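Uncharacterized protein (Bacteroides cellulosilyticus, PDB 5JVK) belongs to glycoside hydrolase family 39 and probably hydrolyses O-glycosidic bonds in carbohydrates, using a (beta/alpha)8 barrel that carries additional beta domains. Local coordinates at residues Gly23-Lys29 against Lys59-Val65; Leu38-Arg44 against Tyr70-Thr76; Val93-Ile97 against Ala409-Ser413. One frame throughout, in Å; residues are numbered along the deposited sequence.

Contact 1 of 3, residues Gly23-Lys29 against Lys59-Val65; sequences GKKNVAK and KELVIDV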
# COMPACT_ATOMS: atom_id res chain seq x y z
N GLY A 23 1.30 12.29 23.08
CA GLY A 23 0.71 13.52 23.63
C GLY A 23 -0.78 13.47 23.89
O GLY A 23 -1.36 12.39 24.01
N LYS A 24 -1.40 14.66 23.97
CA LYS A 24 -2.84 14.79 24.22
C LYS A 24 -3.64 14.45 22.97
O LYS A 24 -3.47 15.09 21.93
CB LYS A 24 -3.21 16.22 24.67
CG LYS A 24 -3.09 16.46 26.16
CD LYS A 24 -3.84 17.72 26.59
CE LYS A 24 -3.45 18.16 27.99
NZ LYS A 24 -3.53 17.07 29.00
N LYS A 25 -4.53 13.46 23.10
CA LYS A 25 -5.34 12.97 22.00
C LYS A 25 -6.82 13.27 22.22
O LYS A 25 -7.45 12.71 23.12
CB LYS A 25 -5.11 11.47 21.81
CG LYS A 25 -3.65 11.06 21.63
CD LYS A 25 -2.97 11.80 20.48
CE LYS A 25 -1.52 11.37 20.31
NZ LYS A 25 -0.83 12.21 19.30
N ASN A 26 -7.37 14.17 21.40
CA ASN A 26 -8.78 14.53 21.43
C ASN A 26 -9.58 13.47 20.67
O ASN A 26 -9.85 13.60 19.47
CB ASN A 26 -8.97 15.94 20.82
CG ASN A 26 -10.35 16.53 21.08
OD1 ASN A 26 -11.20 15.94 21.74
ND2 ASN A 26 -10.57 17.73 20.55
N VAL A 27 -9.94 12.40 21.38
CA VAL A 27 -10.59 11.23 20.77
C VAL A 27 -12.09 11.39 20.49
O VAL A 27 -12.59 10.87 19.49
CB VAL A 27 -10.35 9.93 21.59
CG1 VAL A 27 -8.86 9.70 21.81
CG2 VAL A 27 -11.11 9.94 22.93
N ALA A 28 -12.81 12.10 21.37
CA ALA A 28 -14.27 12.23 21.25
C ALA A 28 -14.83 13.43 22.02
O ALA A 28 -14.09 14.12 22.72
CB ALA A 28 -14.93 10.94 21.73
N LYS A 29 -16.13 13.67 21.86
CA LYS A 29 -16.84 14.74 22.56
C LYS A 29 -18.13 14.21 23.21
O LYS A 29 -18.82 13.37 22.63
CB LYS A 29 -17.19 15.87 21.59
CG LYS A 29 -17.77 17.12 22.24
CD LYS A 29 -17.89 18.26 21.25
CE LYS A 29 -18.61 19.46 21.86
NZ LYS A 29 -18.63 20.62 20.94
N LYS A 59 -18.38 18.65 26.92
CA LYS A 59 -16.92 18.81 26.95
C LYS A 59 -16.23 17.85 25.98
O LYS A 59 -16.80 16.84 25.56
CB LYS A 59 -16.38 18.57 28.37
CG LYS A 59 -17.06 19.37 29.47
CD LYS A 59 -16.87 20.87 29.31
CE LYS A 59 -17.49 21.62 30.48
NZ LYS A 59 -17.49 23.09 30.25
N GLU A 60 -14.98 18.18 25.66
CA GLU A 60 -14.13 17.35 24.81
C GLU A 60 -13.39 16.31 25.66
O GLU A 60 -12.84 16.65 26.71
CB GLU A 60 -13.10 18.21 24.07
CG GLU A 60 -13.69 19.18 23.05
CD GLU A 60 -14.05 18.54 21.72
OE1 GLU A 60 -14.02 17.29 21.60
OE2 GLU A 60 -14.36 19.29 20.77
N LEU A 61 -13.39 15.06 25.21
CA LEU A 61 -12.63 13.99 25.86
C LEU A 61 -11.20 13.96 25.31
O LEU A 61 -11.00 13.67 24.12
CB LEU A 61 -13.30 12.63 25.65
CG LEU A 61 -12.56 11.38 26.17
CD1 LEU A 61 -12.17 11.53 27.64
CD2 LEU A 61 -13.42 10.14 25.97
N VAL A 62 -10.23 14.25 26.17
CA VAL A 62 -8.81 14.27 25.81
C VAL A 62 -8.05 13.33 26.74
O VAL A 62 -8.25 13.37 27.96
CB VAL A 62 -8.24 15.70 25.90
CG1 VAL A 62 -6.76 15.72 25.56
CG2 VAL A 62 -9.02 16.64 24.99
N ILE A 63 -7.17 12.50 26.17
CA ILE A 63 -6.41 11.50 26.93
C ILE A 63 -4.91 11.68 26.67
O ILE A 63 -4.49 11.81 25.52
CB ILE A 63 -6.82 10.05 26.56
CG1 ILE A 63 -8.35 9.90 26.67
CG2 ILE A 63 -6.11 9.04 27.45
CD1 ILE A 63 -8.88 8.51 26.36
N ASP A 64 -4.12 11.68 27.74
CA ASP A 64 -2.67 11.81 27.66
C ASP A 64 -2.04 10.45 27.32
O ASP A 64 -2.10 9.52 28.12
CB ASP A 64 -2.09 12.30 29.00
CG ASP A 64 -2.56 13.70 29.37
OD1 ASP A 64 -2.33 14.63 28.58
OD2 ASP A 64 -3.14 13.86 30.47
N VAL A 65 -1.45 10.36 26.12
CA VAL A 65 -0.85 9.12 25.63
C VAL A 65 0.67 9.30 25.61
O VAL A 65 1.19 10.09 24.83
CB VAL A 65 -1.37 8.79 24.22
CG1 VAL A 65 -0.72 7.52 23.67
CG2 VAL A 65 -2.89 8.64 24.24
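Gly23 and Val65 begin an antiparallel pairing in the three-stranded sheet of an N-terminal beta-sandwich. Each bonds the other through its backbone, Gly23 N reaching Val65 O at 2.8 Å. Glycine suits this end, because its phi of 138° would jam a CB against the preceding carbonyl. Lys25 and Ile63 repeat the two-way exchange, with Lys25 N 2.9 Å from Ile63 O. Val27 and Ala28 then stand opposite the single Leu61, a geometry that fits a beta bulge. Val27 N makes a weak, bent bond to Leu61 O at 3.2 Å, whereas Leu61 N finds Ala28 O at 2.8 Å and restores regular pairing. On the outer face Lys24 runs alongside Asp64. The final bend of the lysine (chi4 -51°) brings NZ to the syn lone pair of Asp64 OD1 at 2.8 Å, and the Lys24 methylenes run across Val62, touching its CG1. Leu61, Ile63 and Val65 point into the sandwich; Val27 reaches the same core from the bulge, its CG2 against Leu61 CD2. Lys25 also starts on that face, yet its amine is satisfied by Asp21 O and Ser19 OG, and its methylene CG rests 3.6 Å from Val65 CG2.

Contact 2 of 3, residues Leu38-Arg44 against Tyr70-Thr76; sequences LTGKLVR and YYTLELT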
# COMPACT_ATOMS: atom_id res chain seq x y z
N LEU A 38 -18.63 11.11 30.25
CA LEU A 38 -18.07 10.25 29.20
C LEU A 38 -16.66 9.80 29.60
O LEU A 38 -15.72 10.60 29.59
CB LEU A 38 -18.03 11.00 27.86
CG LEU A 38 -17.41 10.30 26.64
CD1 LEU A 38 -18.07 8.95 26.37
CD2 LEU A 38 -17.52 11.20 25.43
N THR A 39 -16.52 8.52 29.96
CA THR A 39 -15.22 7.93 30.31
C THR A 39 -14.64 7.22 29.08
O THR A 39 -15.36 6.54 28.35
CB THR A 39 -15.36 6.92 31.47
OG1 THR A 39 -16.00 7.56 32.59
CG2 THR A 39 -13.99 6.40 31.92
N GLY A 40 -13.33 7.40 28.87
CA GLY A 40 -12.61 6.78 27.75
C GLY A 40 -11.37 6.05 28.22
O GLY A 40 -10.61 6.58 29.04
N LYS A 41 -11.17 4.83 27.71
CA LYS A 41 -9.98 4.02 27.98
C LYS A 41 -9.31 3.67 26.66
O LYS A 41 -9.94 3.08 25.78
CB LYS A 41 -10.37 2.73 28.70
CG LYS A 41 -10.70 2.90 30.18
CD LYS A 41 -11.13 1.58 30.81
CE LYS A 41 -9.95 0.67 31.11
NZ LYS A 41 -10.37 -0.73 31.38
N LEU A 42 -8.03 4.03 26.52
CA LEU A 42 -7.21 3.62 25.38
C LEU A 42 -6.30 2.48 25.81
O LEU A 42 -5.39 2.70 26.61
CB LEU A 42 -6.36 4.79 24.87
CG LEU A 42 -7.10 5.88 24.10
CD1 LEU A 42 -6.23 7.12 23.97
CD2 LEU A 42 -7.54 5.40 22.72
N VAL A 43 -6.55 1.29 25.27
CA VAL A 43 -5.83 0.06 25.65
C VAL A 43 -4.97 -0.44 24.48
O VAL A 43 -5.50 -0.74 23.41
CB VAL A 43 -6.82 -1.06 26.06
CG1 VAL A 43 -6.07 -2.22 26.70
CG2 VAL A 43 -7.89 -0.51 27.00
N ARG A 44 -3.66 -0.54 24.70
CA ARG A 44 -2.71 -0.90 23.65
C ARG A 44 -2.75 -2.40 23.33
O ARG A 44 -2.95 -3.22 24.23
CB ARG A 44 -1.29 -0.51 24.07
CG ARG A 44 -0.24 -0.67 22.98
CD ARG A 44 1.01 0.16 23.22
NE ARG A 44 1.81 -0.33 24.35
CZ ARG A 44 2.98 0.19 24.72
NH1 ARG A 44 3.52 1.22 24.07
NH2 ARG A 44 3.63 -0.33 25.76
N TYR A 70 -1.02 0.94 18.62
CA TYR A 70 -2.35 0.68 18.12
C TYR A 70 -3.22 0.41 19.34
O TYR A 70 -2.97 -0.55 20.08
CB TYR A 70 -2.33 -0.55 17.20
CG TYR A 70 -3.66 -0.85 16.54
CD1 TYR A 70 -4.12 -0.05 15.49
CD2 TYR A 70 -4.44 -1.92 16.95
CE1 TYR A 70 -5.33 -0.32 14.87
CE2 TYR A 70 -5.66 -2.19 16.34
CZ TYR A 70 -6.10 -1.39 15.30
OH TYR A 70 -7.29 -1.64 14.69
N TYR A 71 -4.24 1.25 19.55
CA TYR A 71 -5.07 1.19 20.75
C TYR A 71 -6.51 0.81 20.43
O TYR A 71 -7.02 1.15 19.36
CB TYR A 71 -5.06 2.54 21.47
CG TYR A 71 -3.72 2.90 22.08
CD1 TYR A 71 -3.45 2.64 23.42
CD2 TYR A 71 -2.72 3.49 21.31
CE1 TYR A 71 -2.23 2.96 23.98
CE2 TYR A 71 -1.49 3.82 21.86
CZ TYR A 71 -1.25 3.55 23.20
OH TYR A 71 -0.03 3.86 23.75
N THR A 72 -7.14 0.10 21.36
CA THR A 72 -8.59 -0.06 21.38
C THR A 72 -9.15 1.04 22.28
O THR A 72 -8.71 1.19 23.42
CB THR A 72 -9.01 -1.44 21.93
OG1 THR A 72 -8.37 -2.48 21.17
CG2 THR A 72 -10.52 -1.63 21.84
N LEU A 73 -10.11 1.80 21.76
CA LEU A 73 -10.77 2.88 22.48
C LEU A 73 -12.13 2.41 23.00
O LEU A 73 -13.06 2.23 22.21
CB LEU A 73 -10.94 4.10 21.57
CG LEU A 73 -11.72 5.31 22.08
CD1 LEU A 73 -11.16 5.87 23.38
CD2 LEU A 73 -11.75 6.39 21.01
N GLU A 74 -12.23 2.20 24.31
CA GLU A 74 -13.49 1.82 24.97
C GLU A 74 -14.14 3.07 25.56
O GLU A 74 -13.57 3.69 26.46
CB GLU A 74 -13.23 0.79 26.08
CG GLU A 74 -12.72 -0.55 25.58
CD GLU A 74 -12.01 -1.37 26.65
OE1 GLU A 74 -12.36 -1.24 27.85
OE2 GLU A 74 -11.10 -2.15 26.29
N LEU A 75 -15.33 3.43 25.06
CA LEU A 75 -16.06 4.62 25.52
C LEU A 75 -17.34 4.23 26.26
O LEU A 75 -18.05 3.31 25.84
CB LEU A 75 -16.40 5.53 24.34
CG LEU A 75 -15.23 6.29 23.72
CD1 LEU A 75 -15.59 6.84 22.35
CD2 LEU A 75 -14.76 7.42 24.63
N THR A 76 -17.62 4.93 27.36
CA THR A 76 -18.79 4.67 28.20
C THR A 76 -19.42 5.98 28.68
O THR A 76 -18.79 6.74 29.43
CB THR A 76 -18.41 3.82 29.43
OG1 THR A 76 -17.84 2.58 29.00
CG2 THR A 76 -19.62 3.54 30.32
O HOH W 1 -15.00 3.63 29.14
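Strand 38-44 pairs antiparallel with strand 70-76 in the five-stranded sheet, joined by regular two-way backbone bonds between Thr39 and Thr76, Lys41 and Glu74, and Val43 and Thr72. The Val43 pair is the straightest, its N-H...O angle to Thr72 O being 173°. Near the other end a water donates to both Thr39 O and Glu74 O, each 3.0 Å away, and also bonds Thr76 OG1. It thus gives these two carbonyls a second partner and links the Thr76 hydroxyl to a carbonyl of each strand. On the same face the Lys41 and Glu74 chains cross, but Lys41 NZ and Glu74 OE1 stay 4.1 Å apart, so their opposite charges attract without forming a salt bridge. The opposite face belongs to the core of the beta-sandwich, where strand 60-65 covers Leu42, Tyr71 and Leu75. Leucines fill it with flexible branched tips: Leu42 CD2 meets Leu73 CD1 at 3.7 Å. Gly40, lacking a side chain, lets Leu75 CD2 settle 3.8 Å from Gly40 CA. Tyr71 has CG beside its backbone N (chi1 -68°), which swings the ring across to the other strand. There Arg44 CG lies over one face of the ring, toward its rim, and Arg44 CB packs 3.6 Å from Tyr71 CE1, while the guanidinium plane is turned 27° from the ring. A long side chain of mixed character suits this place. Its methylenes pack against the tyrosine, and its polar end continues to salt bridges with Asp47 through NH2 and Glu67 through NH1. NH1 is also bonded to Leu68 O. The phenol of Tyr71 is held by Glu67 O.

Contact 3 of 3, residues Val93-Ile97 against Ala409-Ser413; sequences VVPEI and AVVAS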
# COMPACT_ATOMS: atom_id res chain seq x y z
N VAL A 93 -1.95 5.58 17.33
CA VAL A 93 -0.95 6.59 17.68
C VAL A 93 0.37 6.20 17.00
O VAL A 93 1.14 5.38 17.51
CB VAL A 93 -0.78 6.72 19.21
CG1 VAL A 93 0.22 7.81 19.55
CG2 VAL A 93 -2.13 7.00 19.86
N VAL A 94 0.62 6.80 15.83
CA VAL A 94 1.72 6.41 14.94
C VAL A 94 2.92 7.35 15.05
O VAL A 94 2.76 8.48 15.51
CB VAL A 94 1.26 6.33 13.46
CG1 VAL A 94 0.04 5.43 13.33
CG2 VAL A 94 1.00 7.71 12.86
N PRO A 95 4.12 6.89 14.64
CA PRO A 95 5.27 7.80 14.63
C PRO A 95 5.14 8.87 13.55
O PRO A 95 4.58 8.61 12.49
CB PRO A 95 6.46 6.88 14.33
CG PRO A 95 5.86 5.72 13.62
CD PRO A 95 4.51 5.53 14.24
N GLU A 96 5.64 10.07 13.84
CA GLU A 96 5.61 11.18 12.89
C GLU A 96 6.78 11.02 11.92
O GLU A 96 7.92 10.82 12.35
CB GLU A 96 5.71 12.51 13.64
CG GLU A 96 5.30 13.72 12.82
CD GLU A 96 5.35 15.01 13.62
OE1 GLU A 96 4.76 15.06 14.73
OE2 GLU A 96 5.97 15.98 13.14
N ILE A 97 6.49 11.09 10.62
CA ILE A 97 7.50 10.93 9.57
C ILE A 97 7.74 12.28 8.89
O ILE A 97 6.79 12.97 8.51
CB ILE A 97 7.08 9.88 8.51
CG1 ILE A 97 6.57 8.59 9.19
CG2 ILE A 97 8.25 9.53 7.60
CD1 ILE A 97 5.93 7.60 8.24
N ALA A 409 2.49 2.61 8.91
CA ALA A 409 3.09 3.85 9.41
C ALA A 409 4.45 3.60 10.06
O ALA A 409 5.40 4.34 9.82
CB ALA A 409 2.15 4.53 10.40
N VAL A 410 4.53 2.53 10.86
CA VAL A 410 5.77 2.20 11.57
C VAL A 410 6.85 1.73 10.59
O VAL A 410 7.98 2.22 10.65
CB VAL A 410 5.52 1.16 12.69
CG1 VAL A 410 6.84 0.70 13.32
CG2 VAL A 410 4.60 1.73 13.75
N VAL A 411 6.51 0.82 9.68
CA VAL A 411 7.49 0.31 8.71
C VAL A 411 7.98 1.41 7.74
O VAL A 411 9.13 1.40 7.33
CB VAL A 411 6.98 -0.95 7.94
CG1 VAL A 411 5.95 -0.59 6.88
CG2 VAL A 411 8.15 -1.71 7.33
N ALA A 412 7.09 2.34 7.40
CA ALA A 412 7.45 3.52 6.62
C ALA A 412 8.45 4.42 7.35
O ALA A 412 9.42 4.89 6.75
CB ALA A 412 6.21 4.32 6.26
N SER A 413 8.20 4.65 8.65
CA SER A 413 9.07 5.51 9.47
C SER A 413 10.49 4.97 9.67
O SER A 413 11.42 5.75 9.86
CB SER A 413 8.43 5.76 10.85
OG SER A 413 8.56 4.62 11.69
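Leaving its strand at Val94, the chain stays extended through Pro95 to Ile97 and passes along one side of helix 409-413, the CA atoms of Ile97 and Ser413 coming within 5.6 Å. The helix belongs to segment 403-415, which follows the last strand of the (beta/alpha)8 barrel in the chain, while Val94 ends a strand of the N-terminal beta-sandwich; the contact therefore packs the exit from one domain onto a helix of the other. Val94, Pro95 and Ile97 all start toward the helix, whereas Glu96 turns away. The meeting is essentially apolar and close because the helix offers small residues. Ala409 CB sits against Val94, 3.7 Å from Val94 CB, and only a methyl is needed there to meet the beta-branched valine. Proline suits the next place, its stiff ring presenting CG and CD to the helix. The ring meets the Val410 side chain at about a right angle, Pro95 CD 3.8 Å from Val410 CG2. Pro95 CG touches Ser413 OG at 3.5 Å. The proton of that hydroxyl is used within the helix, which is consistent with a place beside the apolar ring. With chi1 at 76°, Ser413 OG lies between the backbone N and the carbonyl carbon and donates back to Val410 O at 2.7 Å, one turn earlier. Nearby, Gln406 of the same helix bonds Val93 O, adding a polar tie between the domains. Ile97 lays its extended CG1-CD1 branch against the helix. Ile97 CG1 rests 3.8 Å from Ser413 CB, and Ile97 CD1 lies 3.8 Å from Ala412 CB and 3.7 Å from Ala409 O.

Overall arrangement
Contacts 1 and 2 are strand pairs from the two facing sheets of the beta-sandwich, their centres about 10 Å apart. The sheets meet in its core, where Val65 CG2 packs 3.7 Å from Leu42 CD1. Along the chain their segments alternate. Contact 3 lies about 20 Å from contact 1 and 21 Å from contact 2, centre to centre, and Val93 links it to both: Val93 CG2 touches Tyr71 CE2 at 3.8 Å, and Val93 CG1 touches Lys25 CE at 4.0 Å. Val93 thus packs on the sandwich core, and the next residues carry the chain to the helix. In (beta/alpha)8 glycosidases the active site lies at the C-terminal ends of the barrel strands; none of these contacts includes such a strand.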